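YPM (Yersinia pseudotuberculosis, PDB 1PM4) acts as a superantigenic toxin, a secreted mitogen that probably stimulates T cells by bridging MHC class II molecules and T-cell receptors. Local coordinates at residues A[49-54]-A[61-66]; A[18-23]-A[83-88]; A[34-39]-A[100-105]. One frame throughout, in Å; residues are numbered along the deposited sequence. Where two conformers were deposited one is given.

How the contacts relate
The three contacts sample both four-stranded antiparallel sheets of the YPM jelly roll, which share one core. Contacts 1 and 2 belong to the same sheet, their centres about 9 Å apart, where strand 47-54 runs beside strand 84-90 and Leu-52 N comes within 2.7 Å of Ile-85 O, a probable hydrogen bond. Contact 3 lies in the facing sheet, its centre about 10 Å from that of contact 2 and about 13 Å from that of contact 1. Side chains meet between the layers: Trp-86 CH2 is 3.4 Å from Ala-36 CB, and Leu-49 CD1 is 3.8 Å from Leu-100 CD1. Along the chain, contact 1 nests within the loops closed by both others, while contacts 2 and 3 interleave.

Contact 1 (A[49-54]-A[61-66])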
loop_
_atom_site.group_PDB
_atom_site.type_symbol
_atom_site.label_atom_id
_atom_site.label_comp_id
_atom_site.label_asym_id
_atom_site.label_seq_id
_atom_site.Cartn_x
_atom_site.Cartn_y
_atom_site.Cartn_z
ATOM N N LEU A 49 -9.679 -8.237 -6.119
ATOM C CA LEU A 49 -9.247 -7.241 -7.089
ATOM C C LEU A 49 -7.911 -6.641 -6.645
ATOM O O LEU A 49 -7.794 -6.112 -5.526
ATOM C CB LEU A 49 -10.268 -6.129 -7.112
ATOM C CG LEU A 49 -9.976 -4.981 -8.061
ATOM C CD1 LEU A 49 -9.966 -5.385 -9.538
ATOM C CD2 LEU A 49 -10.989 -3.809 -7.904
ATOM N N ILE A 50 -6.952 -6.676 -7.545
ATOM C CA ILE A 50 -5.621 -6.171 -7.264
ATOM C C ILE A 50 -5.293 -5.100 -8.293
ATOM O O ILE A 50 -5.471 -5.300 -9.488
ATOM C CB ILE A 50 -4.585 -7.283 -7.339
ATOM C CG1 ILE A 50 -4.968 -8.432 -6.434
ATOM C CG2 ILE A 50 -3.212 -6.733 -6.954
ATOM C CD1 ILE A 50 -4.149 -9.710 -6.719
ATOM N N LEU A 51 -4.887 -3.918 -7.819
ATOM C CA LEU A 51 -4.357 -2.852 -8.642
ATOM C C LEU A 51 -2.853 -2.978 -8.772
ATOM O O LEU A 51 -2.111 -3.005 -7.761
ATOM C CB LEU A 51 -4.759 -1.475 -8.044
ATOM C CG LEU A 51 -4.131 -0.254 -8.773
ATOM C CD1 LEU A 51 -4.418 -0.165 -10.324
ATOM C CD2 LEU A 51 -4.515 0.999 -8.087
ATOM N N LEU A 52 -2.399 -3.147 -10.020
ATOM C CA LEU A 52 -0.986 -3.147 -10.311
ATOM C C LEU A 52 -0.590 -1.896 -11.084
ATOM O O LEU A 52 -1.363 -1.399 -11.940
ATOM C CB LEU A 52 -0.644 -4.367 -11.088
ATOM C CG LEU A 52 -1.176 -5.714 -10.541
ATOM C CD1 LEU A 52 -1.215 -6.633 -11.722
ATOM C CD2 LEU A 52 -0.272 -6.178 -9.552
ATOM N N ARG A 53 0.620 -1.421 -10.819
ATOM C CA ARG A 53 1.215 -0.323 -11.580
ATOM C C ARG A 53 2.515 -0.728 -12.231
ATOM O O ARG A 53 3.259 -1.514 -11.671
ATOM C CB ARG A 53 1.399 0.936 -10.712
ATOM C CG ARG A 53 0.786 2.156 -11.457
ATOM C CD ARG A 53 0.843 3.558 -10.784
ATOM N NE ARG A 53 -0.115 4.568 -11.305
ATOM C CZ ARG A 53 -0.496 4.703 -12.583
ATOM N NH1 ARG A 53 -0.052 3.902 -13.534
ATOM N NH2 ARG A 53 -1.357 5.651 -12.917
ATOM N N ASN A 54 2.804 -0.181 -13.409
ATOM C CA ASN A 54 4.104 -0.384 -14.012
ATOM C C ASN A 54 5.060 0.631 -13.371
ATOM O O ASN A 54 4.848 1.830 -13.419
ATOM C CB ASN A 54 4.076 -0.237 -15.527
ATOM C CG ASN A 54 5.229 -1.000 -16.217
ATOM O OD1 ASN A 54 5.107 -1.494 -17.364
ATOM N ND2 ASN A 54 6.356 -1.108 -15.504
ATOM N N GLY A 61 3.981 -3.982 -10.262
ATOM C CA GLY A 61 3.906 -4.141 -8.827
ATOM C C GLY A 61 2.546 -3.805 -8.247
ATOM O O GLY A 61 1.937 -2.746 -8.555
ATOM N N GLU A 62 2.099 -4.610 -7.301
ATOM C CA GLU A 62 0.832 -4.316 -6.630
ATOM C C GLU A 62 0.874 -2.983 -5.854
ATOM O O GLU A 62 1.819 -2.693 -5.170
ATOM C CB GLU A 62 0.491 -5.473 -5.714
ATOM C CG GLU A 62 -0.625 -5.182 -4.742
ATOM C CD GLU A 62 -1.058 -6.445 -4.016
ATOM O OE1 GLU A 62 -0.591 -7.555 -4.357
ATOM O OE2 GLU A 62 -1.901 -6.314 -3.125
ATOM N N ILE A 63 -0.135 -2.162 -6.009
ATOM C CA ILE A 63 -0.394 -1.024 -5.138
ATOM C C ILE A 63 -1.230 -1.388 -3.963
ATOM O O ILE A 63 -0.878 -1.075 -2.810
ATOM C CB ILE A 63 -1.164 0.116 -5.928
ATOM C CG1 ILE A 63 -0.329 0.562 -7.103
ATOM C CG2 ILE A 63 -1.517 1.267 -4.962
ATOM C CD1 ILE A 63 -0.892 1.691 -7.907
ATOM N N LYS A 64 -2.391 -2.002 -4.207
ATOM C CA LYS A 64 -3.274 -2.415 -3.146
ATOM C C LYS A 64 -4.280 -3.392 -3.728
ATOM O O LYS A 64 -4.313 -3.555 -4.915
ATOM C CB LYS A 64 -4.082 -1.260 -2.540
ATOM C CG LYS A 64 -4.851 -0.484 -3.533
ATOM C CD LYS A 64 -5.720 0.611 -2.794
ATOM C CE LYS A 64 -5.111 1.961 -2.624
ATOM N NZ LYS A 64 -6.028 2.664 -1.509
ATOM N N ARG A 65 -5.071 -3.971 -2.848
ATOM C CA ARG A 65 -6.090 -4.949 -3.194
ATOM C C ARG A 65 -7.319 -4.881 -2.329
ATOM O O ARG A 65 -7.307 -4.384 -1.202
ATOM C CB ARG A 65 -5.548 -6.395 -3.147
ATOM C CG ARG A 65 -5.245 -6.892 -1.746
ATOM C CD ARG A 65 -4.796 -8.327 -1.650
ATOM N NE ARG A 65 -3.590 -8.564 -2.430
ATOM C CZ ARG A 65 -3.193 -9.755 -2.828
ATOM N NH1 ARG A 65 -3.872 -10.831 -2.463
ATOM N NH2 ARG A 65 -2.047 -9.908 -3.520
ATOM N N ASN A 66 -8.419 -5.417 -2.828
ATOM C CA ASN A 66 -9.655 -5.404 -2.046
ATOM C C ASN A 66 -10.462 -6.619 -2.383
ATOM O O ASN A 66 -10.305 -7.230 -3.482
ATOM C CB ASN A 66 -10.464 -4.120 -2.346
ATOM C CG ASN A 66 -9.931 -2.880 -1.668
ATOM O OD1 ASN A 66 -9.120 -2.106 -2.256
ATOM N ND2 ASN A 66 -10.429 -2.628 -0.432
#
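Ile-50 lays its CD1 methyl over one face of the Arg-65 guanidinium, 3.8 Å from NH2 and displaced toward the rim of the flat group. These two side chains run alongside each other in the same direction, whereas Glu-62 crosses Ile-50 at about a right angle and sets its CD 3.7 Å from the CG2 branch. One isoleucine thus backs both members of an ion pair. Arg-65, bent at chi3 (59°), turns its NE and NH2 side-on to the carboxylate, one nitrogen to each oxygen; Glu-62 OE1 receives NH2 at 2.9 Å on its syn lone pair. Residues three apart on a regular strand would fall on opposite faces of the sheet. Here a classic beta bulge in the hairpin of strands 47-54 and 59-67 brings them together: Leu-51 O accepts Ile-63 N at 2.8 Å while Leu-51 N donates to Lys-64 O, and Ile-63 takes a helix-like psi of -54°. The bulge also turns Ile-63 toward the partner strand, where its CD1 lies 3.7 Å from Leu-51 CD2 and 3.7 Å from Arg-53 CB, side by side with both chains. Past that methyl the extended arginine leads away to a salt bridge with Asp-76. On the other face, Glu-62 OE1 also accepts a hydrogen bond from Glu-75 N of the second subunit, and the sheet runs on past Gly-61 into that chain.

Contact 2 (A[18-23]-A[83-88]); sequences EVCIIG and SWIWKI
Lys-87 and Cys-20 sit directly opposite each other as a non-hydrogen-bonded antiparallel pair, while Val-19/Ile-88, Ile-21/Trp-86 and Gly-23/Trp-84 are each hydrogen-bonded both ways through the backbone. The lysine is the side chain to follow. Its CB lies 3.7 Å from Cys-20 SG. With CG anti to the backbone N (chi1 176°) and every later bond extended, the methylene chain slides past the sulfur: CG keeps the same contact and CD begins to leave it. CE and NZ then arrive beside Glu-18, which crosses the lysine obliquely; Lys-87 NZ stands 3.2 Å from Glu-18 OE1, a salt bridge whose hydrogen bond is weak, and which is doubtful because Glu-18 was modelled in two conformers. The main partner of NZ is Glu-75 of the second subunit, with which it forms a salt bridge. The sulfur that the lysine passes is itself joined to Cys-117 in a disulfide, and Ile-85 CG2 reaches Cys-20 CB at 3.7 Å.

The opposite face carries Val-19, Ile-21 and Ile-88 beside two tryptophans. Trp-84 holds its CG between backbone N and carbonyl carbon (chi1 57°), which folds the indole back over Gly-23, whose lack of a side chain leaves the backbone bare to the ring. Gly-23 CA rests 3.8 Å from the centroid of the Trp-84 five-membered ring, 24° off its normal, a CH-pi contact. Trp-84 CD1 in turn stands above a face of the Trp-86 ring, 3.4 Å from its plane.

The chemistry is therefore divided by face: the disulfide and lysine side carries covalent and charged links to the C-terminal segment and a neighbouring subunit, while Trp-86 faces the core against Leu-100 and Ala-102, and Trp-84 packs on Leu-34 and Leu-51 but also on Arg-53.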
loop_
_atom_site.group_PDB
_atom_site.type_symbol
_atom_site.label_atom_id
_atom_site.label_comp_id
_atom_site.label_asym_id
_atom_site.label_seq_id
_atom_site.Cartn_x
_atom_site.Cartn_y
_atom_site.Cartn_z
ATOM N N GLU A 18 -7.876 -16.054 -13.572
ATOM C CA GLU A 18 -7.482 -14.679 -13.353
ATOM C C GLU A 18 -7.685 -13.933 -14.656
ATOM O O GLU A 18 -7.355 -14.493 -15.731
ATOM C CB GLU A 18 -6.072 -14.530 -12.827
ATOM C CG GLU A 18 -4.993 -15.247 -13.581
ATOM C CD GLU A 18 -3.591 -15.012 -13.035
ATOM O OE1 GLU A 18 -3.470 -15.146 -11.804
ATOM O OE2 GLU A 18 -2.603 -14.826 -13.807
ATOM N N VAL A 19 -8.202 -12.722 -14.590
ATOM C CA VAL A 19 -8.437 -11.900 -15.766
ATOM C C VAL A 19 -7.855 -10.533 -15.465
ATOM O O VAL A 19 -8.103 -9.994 -14.375
ATOM C CB VAL A 19 -9.958 -11.776 -16.037
ATOM C CG1 VAL A 19 -10.205 -10.700 -17.082
ATOM C CG2 VAL A 19 -10.558 -13.107 -16.538
ATOM N N CYS A 20 -7.031 -9.989 -16.391
ATOM C CA CYS A 20 -6.433 -8.689 -16.207
ATOM C C CYS A 20 -6.936 -7.696 -17.253
ATOM O O CYS A 20 -7.031 -8.044 -18.461
ATOM C CB CYS A 20 -4.905 -8.774 -16.268
ATOM S SG CYS A 20 -4.153 -9.417 -14.786
ATOM N N ILE A 21 -7.248 -6.501 -16.779
ATOM C CA ILE A 21 -7.816 -5.438 -17.583
ATOM C C ILE A 21 -6.879 -4.241 -17.450
ATOM O O ILE A 21 -6.542 -3.798 -16.349
ATOM C CB ILE A 21 -9.279 -5.127 -17.147
ATOM C CG1 ILE A 21 -10.142 -6.368 -17.399
ATOM C CG2 ILE A 21 -9.835 -3.886 -17.922
ATOM C CD1 ILE A 21 -11.538 -6.221 -16.997
ATOM N N ILE A 22 -6.398 -3.766 -18.591
ATOM C CA ILE A 22 -5.454 -2.654 -18.586
ATOM C C ILE A 22 -6.184 -1.282 -18.775
ATOM O O ILE A 22 -7.165 -1.177 -19.464
ATOM C CB ILE A 22 -4.379 -2.863 -19.668
ATOM C CG1 ILE A 22 -3.253 -1.853 -19.548
ATOM C CG2 ILE A 22 -4.931 -2.759 -21.005
ATOM C CD1 ILE A 22 -1.971 -2.433 -20.214
ATOM N N GLY A 23 -5.601 -0.285 -18.176
ATOM C CA GLY A 23 -6.066 1.099 -18.282
ATOM C C GLY A 23 -4.928 1.992 -18.675
ATOM O O GLY A 23 -3.773 1.747 -18.312
ATOM N N SER A 83 0.577 3.226 -17.017
ATOM C CA SER A 83 -0.574 2.380 -17.181
ATOM C C SER A 83 -0.770 1.610 -15.913
ATOM O O SER A 83 0.101 1.498 -15.028
ATOM C CB SER A 83 -0.469 1.488 -18.432
ATOM O OG SER A 83 0.650 0.669 -18.348
ATOM N N TRP A 84 -1.962 1.063 -15.803
ATOM C CA TRP A 84 -2.298 0.300 -14.615
ATOM C C TRP A 84 -2.997 -0.936 -15.103
ATOM O O TRP A 84 -3.535 -0.946 -16.214
ATOM C CB TRP A 84 -3.202 1.130 -13.699
ATOM C CG TRP A 84 -4.434 1.630 -14.254
ATOM C CD1 TRP A 84 -5.600 0.974 -14.340
ATOM C CD2 TRP A 84 -4.684 2.973 -14.764
ATOM N NE1 TRP A 84 -6.565 1.782 -14.872
ATOM C CE2 TRP A 84 -6.038 3.021 -15.151
ATOM C CE3 TRP A 84 -3.895 4.124 -14.906
ATOM C CZ2 TRP A 84 -6.649 4.180 -15.723
ATOM C CZ3 TRP A 84 -4.479 5.293 -15.461
ATOM C CH2 TRP A 84 -5.849 5.306 -15.857
ATOM N N ILE A 85 -3.011 -1.951 -14.260
ATOM C CA ILE A 85 -3.808 -3.164 -14.459
ATOM C C ILE A 85 -4.643 -3.477 -13.248
ATOM O O ILE A 85 -4.186 -3.443 -12.067
ATOM C CB ILE A 85 -2.895 -4.328 -14.764
ATOM C CG1 ILE A 85 -2.366 -4.181 -16.174
ATOM C CG2 ILE A 85 -3.607 -5.750 -14.617
ATOM C CD1 ILE A 85 -1.241 -5.168 -16.384
ATOM N N TRP A 86 -5.897 -3.783 -13.529
ATOM C CA TRP A 86 -6.797 -4.392 -12.593
ATOM C C TRP A 86 -6.737 -5.923 -12.789
ATOM O O TRP A 86 -7.088 -6.410 -13.850
ATOM C CB TRP A 86 -8.223 -3.947 -12.899
ATOM C CG TRP A 86 -8.374 -2.462 -12.879
ATOM C CD1 TRP A 86 -8.710 -1.699 -13.964
ATOM C CD2 TRP A 86 -8.384 -1.583 -11.742
ATOM N NE1 TRP A 86 -8.762 -0.384 -13.603
ATOM C CE2 TRP A 86 -8.613 -0.256 -12.255
ATOM C CE3 TRP A 86 -8.135 -1.724 -10.397
ATOM C CZ2 TRP A 86 -8.631 0.844 -11.472
ATOM C CZ3 TRP A 86 -8.120 -0.567 -9.586
ATOM C CH2 TRP A 86 -8.404 0.705 -10.138
ATOM N N LYS A 87 -6.263 -6.645 -11.787
ATOM C CA LYS A 87 -6.286 -8.089 -11.836
ATOM C C LYS A 87 -7.420 -8.642 -10.982
ATOM O O LYS A 87 -7.507 -8.327 -9.797
ATOM C CB LYS A 87 -4.961 -8.621 -11.297
ATOM C CG LYS A 87 -4.877 -10.085 -11.198
ATOM C CD LYS A 87 -3.435 -10.582 -10.963
ATOM C CE LYS A 87 -3.382 -12.030 -10.896
ATOM N NZ LYS A 87 -2.013 -12.612 -10.424
ATOM N N ILE A 88 -8.258 -9.423 -11.597
ATOM C CA ILE A 88 -9.400 -10.087 -10.987
ATOM C C ILE A 88 -9.003 -11.532 -10.802
ATOM O O ILE A 88 -8.756 -12.254 -11.795
ATOM C CB ILE A 88 -10.675 -10.040 -11.906
ATOM C CG1 ILE A 88 -11.069 -8.559 -12.168
ATOM C CG2 ILE A 88 -11.830 -10.749 -11.259
ATOM C CD1 ILE A 88 -11.989 -8.338 -13.367
#

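Contact 3 (A[34-39]-A[100-105])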
loop_
_atom_site.group_PDB
_atom_site.type_symbol
_atom_site.label_atom_id
_atom_site.label_comp_id
_atom_site.label_asym_id
_atom_site.label_seq_id
_atom_site.Cartn_x
_atom_site.Cartn_y
_atom_site.Cartn_z
ATOM N N LEU A 34 -7.863 6.994 -9.276
ATOM C CA LEU A 34 -8.239 5.795 -9.961
ATOM C C LEU A 34 -9.235 5.157 -9.017
ATOM O O LEU A 34 -9.007 5.143 -7.810
ATOM C CB LEU A 34 -7.027 4.915 -10.118
ATOM C CG LEU A 34 -6.032 5.239 -11.196
ATOM C CD1 LEU A 34 -4.900 4.213 -11.153
ATOM C CD2 LEU A 34 -6.717 5.221 -12.570
ATOM N N TYR A 35 -10.329 4.638 -9.549
ATOM C CA TYR A 35 -11.383 3.985 -8.756
ATOM C C TYR A 35 -11.759 2.730 -9.491
ATOM O O TYR A 35 -11.820 2.710 -10.720
ATOM C CB TYR A 35 -12.572 4.919 -8.622
ATOM C CG TYR A 35 -13.843 4.266 -8.220
ATOM C CD1 TYR A 35 -14.221 4.256 -6.919
ATOM C CD2 TYR A 35 -14.671 3.644 -9.150
ATOM C CE1 TYR A 35 -15.395 3.650 -6.525
ATOM C CE2 TYR A 35 -15.824 3.020 -8.765
ATOM C CZ TYR A 35 -16.182 3.023 -7.460
ATOM O OH TYR A 35 -17.343 2.441 -6.986
ATOM N N ALA A 36 -12.006 1.661 -8.750
ATOM C CA ALA A 36 -12.628 0.488 -9.341
ATOM C C ALA A 36 -13.329 -0.273 -8.255
ATOM O O ALA A 36 -12.999 -0.163 -7.102
ATOM C CB ALA A 36 -11.621 -0.425 -10.060
ATOM N N VAL A 37 -14.363 -0.988 -8.649
ATOM C CA VAL A 37 -15.060 -1.941 -7.713
ATOM C C VAL A 37 -15.474 -3.126 -8.534
ATOM O O VAL A 37 -15.957 -2.977 -9.662
ATOM C CB VAL A 37 -16.260 -1.325 -6.973
ATOM C CG1 VAL A 37 -17.314 -0.844 -7.949
ATOM C CG2 VAL A 37 -16.755 -2.268 -5.908
ATOM N N LEU A 38 -15.217 -4.312 -7.985
ATOM C CA LEU A 38 -15.577 -5.590 -8.547
ATOM C C LEU A 38 -16.884 -6.090 -8.031
ATOM O O LEU A 38 -17.108 -6.005 -6.840
ATOM C CB LEU A 38 -14.510 -6.596 -8.186
ATOM C CG LEU A 38 -14.637 -7.974 -8.847
ATOM C CD1 LEU A 38 -14.621 -7.941 -10.384
ATOM C CD2 LEU A 38 -13.438 -8.825 -8.308
ATOM N N HIS A 39 -17.738 -6.604 -8.912
ATOM C CA HIS A 39 -19.055 -7.119 -8.478
ATOM C C HIS A 39 -19.286 -8.430 -9.220
ATOM O O HIS A 39 -18.619 -8.757 -10.200
ATOM C CB HIS A 39 -20.187 -6.152 -8.800
ATOM C CG HIS A 39 -20.151 -4.827 -8.077
ATOM N ND1 HIS A 39 -20.145 -4.729 -6.706
ATOM C CD2 HIS A 39 -20.297 -3.564 -8.533
ATOM C CE1 HIS A 39 -20.185 -3.452 -6.353
ATOM N NE2 HIS A 39 -20.277 -2.723 -7.446
ATOM N N LEU A 100 -16.726 -5.167 -13.546
ATOM C CA LEU A 100 -15.737 -4.281 -12.927
ATOM C C LEU A 100 -16.123 -2.854 -13.381
ATOM O O LEU A 100 -16.037 -2.553 -14.567
ATOM C CB LEU A 100 -14.373 -4.618 -13.471
ATOM C CG LEU A 100 -13.259 -3.799 -12.833
ATOM C CD1 LEU A 100 -13.042 -4.148 -11.392
ATOM C CD2 LEU A 100 -11.951 -3.885 -13.602
ATOM N N ASP A 101 -16.483 -2.018 -12.448
ATOM C CA ASP A 101 -16.618 -0.606 -12.694
ATOM C C ASP A 101 -15.266 0.018 -12.449
ATOM O O ASP A 101 -14.664 -0.201 -11.386
ATOM C CB ASP A 101 -17.588 0.015 -11.748
ATOM C CG ASP A 101 -18.962 -0.537 -11.826
ATOM O OD1 ASP A 101 -19.382 -1.185 -12.804
ATOM O OD2 ASP A 101 -19.700 -0.401 -10.823
ATOM N N ALA A 102 -14.725 0.711 -13.433
ATOM C CA ALA A 102 -13.379 1.356 -13.282
ATOM C C ALA A 102 -13.208 2.652 -14.027
ATOM O O ALA A 102 -13.717 2.820 -15.130
ATOM C CB ALA A 102 -12.345 0.413 -13.817
ATOM N N THR A 103 -12.426 3.530 -13.446
ATOM C CA THR A 103 -11.965 4.732 -14.118
ATOM C C THR A 103 -11.316 4.372 -15.429
ATOM O O THR A 103 -10.511 3.488 -15.462
ATOM C CB THR A 103 -10.892 5.419 -13.269
ATOM O OG1 THR A 103 -11.434 5.764 -12.026
ATOM C CG2 THR A 103 -10.544 6.779 -13.911
ATOM N N VAL A 104 -11.750 4.990 -16.513
ATOM C CA VAL A 104 -11.031 4.855 -17.760
ATOM C C VAL A 104 -10.622 6.212 -18.283
ATOM O O VAL A 104 -11.227 7.226 -17.985
ATOM C CB VAL A 104 -11.808 4.114 -18.832
ATOM C CG1 VAL A 104 -12.083 2.693 -18.378
ATOM C CG2 VAL A 104 -13.100 4.788 -19.150
ATOM N N HIS A 105 -9.592 6.206 -19.106
ATOM C CA HIS A 105 -9.174 7.471 -19.665
ATOM C C HIS A 105 -9.719 7.685 -21.046
ATOM O O HIS A 105 -10.069 8.801 -21.399
ATOM C CB HIS A 105 -7.669 7.646 -19.582
ATOM C CG HIS A 105 -7.278 8.570 -18.481
ATOM N ND1 HIS A 105 -7.054 8.118 -17.201
ATOM C CD2 HIS A 105 -7.172 9.918 -18.430
ATOM C CE1 HIS A 105 -6.783 9.137 -16.414
ATOM N NE2 HIS A 105 -6.851 10.246 -17.134
HETATM O O HOH W 1 -19.243 1.904 -9.107
#
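With OG1 anti to its own carbonyl carbon (chi1 -60°), Thr-103 swings its hydroxyl back to Tyr-35, and the same chi1 at Asp-101 lays that carboxylate alongside Val-37. Thr-103 OG1 accepts the backbone N of Tyr-35 at 2.9 Å, while Thr-103 N is hydrogen-bonded to Tyr-35 O; the hydroxyl thus replaces a main-chain carbonyl just where strand 96-103 ends. Asp-101 and Val-37 point the same way, OD2 lying 3.8 Å from Val-37 CG1. The two strands are central neighbours in one sheet of the jelly roll, almost exactly antiparallel, and their other face looks into the core: Ala-36 CB meets Ala-102 CB at 3.9 Å, and Leu-100 CD1 packs 4.2 Å from Leu-38 CD1. Back on the aspartate side, OD2 approaches the edge of the His-39 ring near its plane, 4.0 Å from CD2, with ring and carboxylate planes 74° apart. A water donates to Asp-101 OD2 and is also hydrogen-bonded to Tyr-35 OH, both at 2.9 Å, tying the tyrosine to the carboxylate. Asp-101 OD1 is hydrogen-bonded to Thr-8 OG1, and His-39 ND1 to Asp-69 OD1.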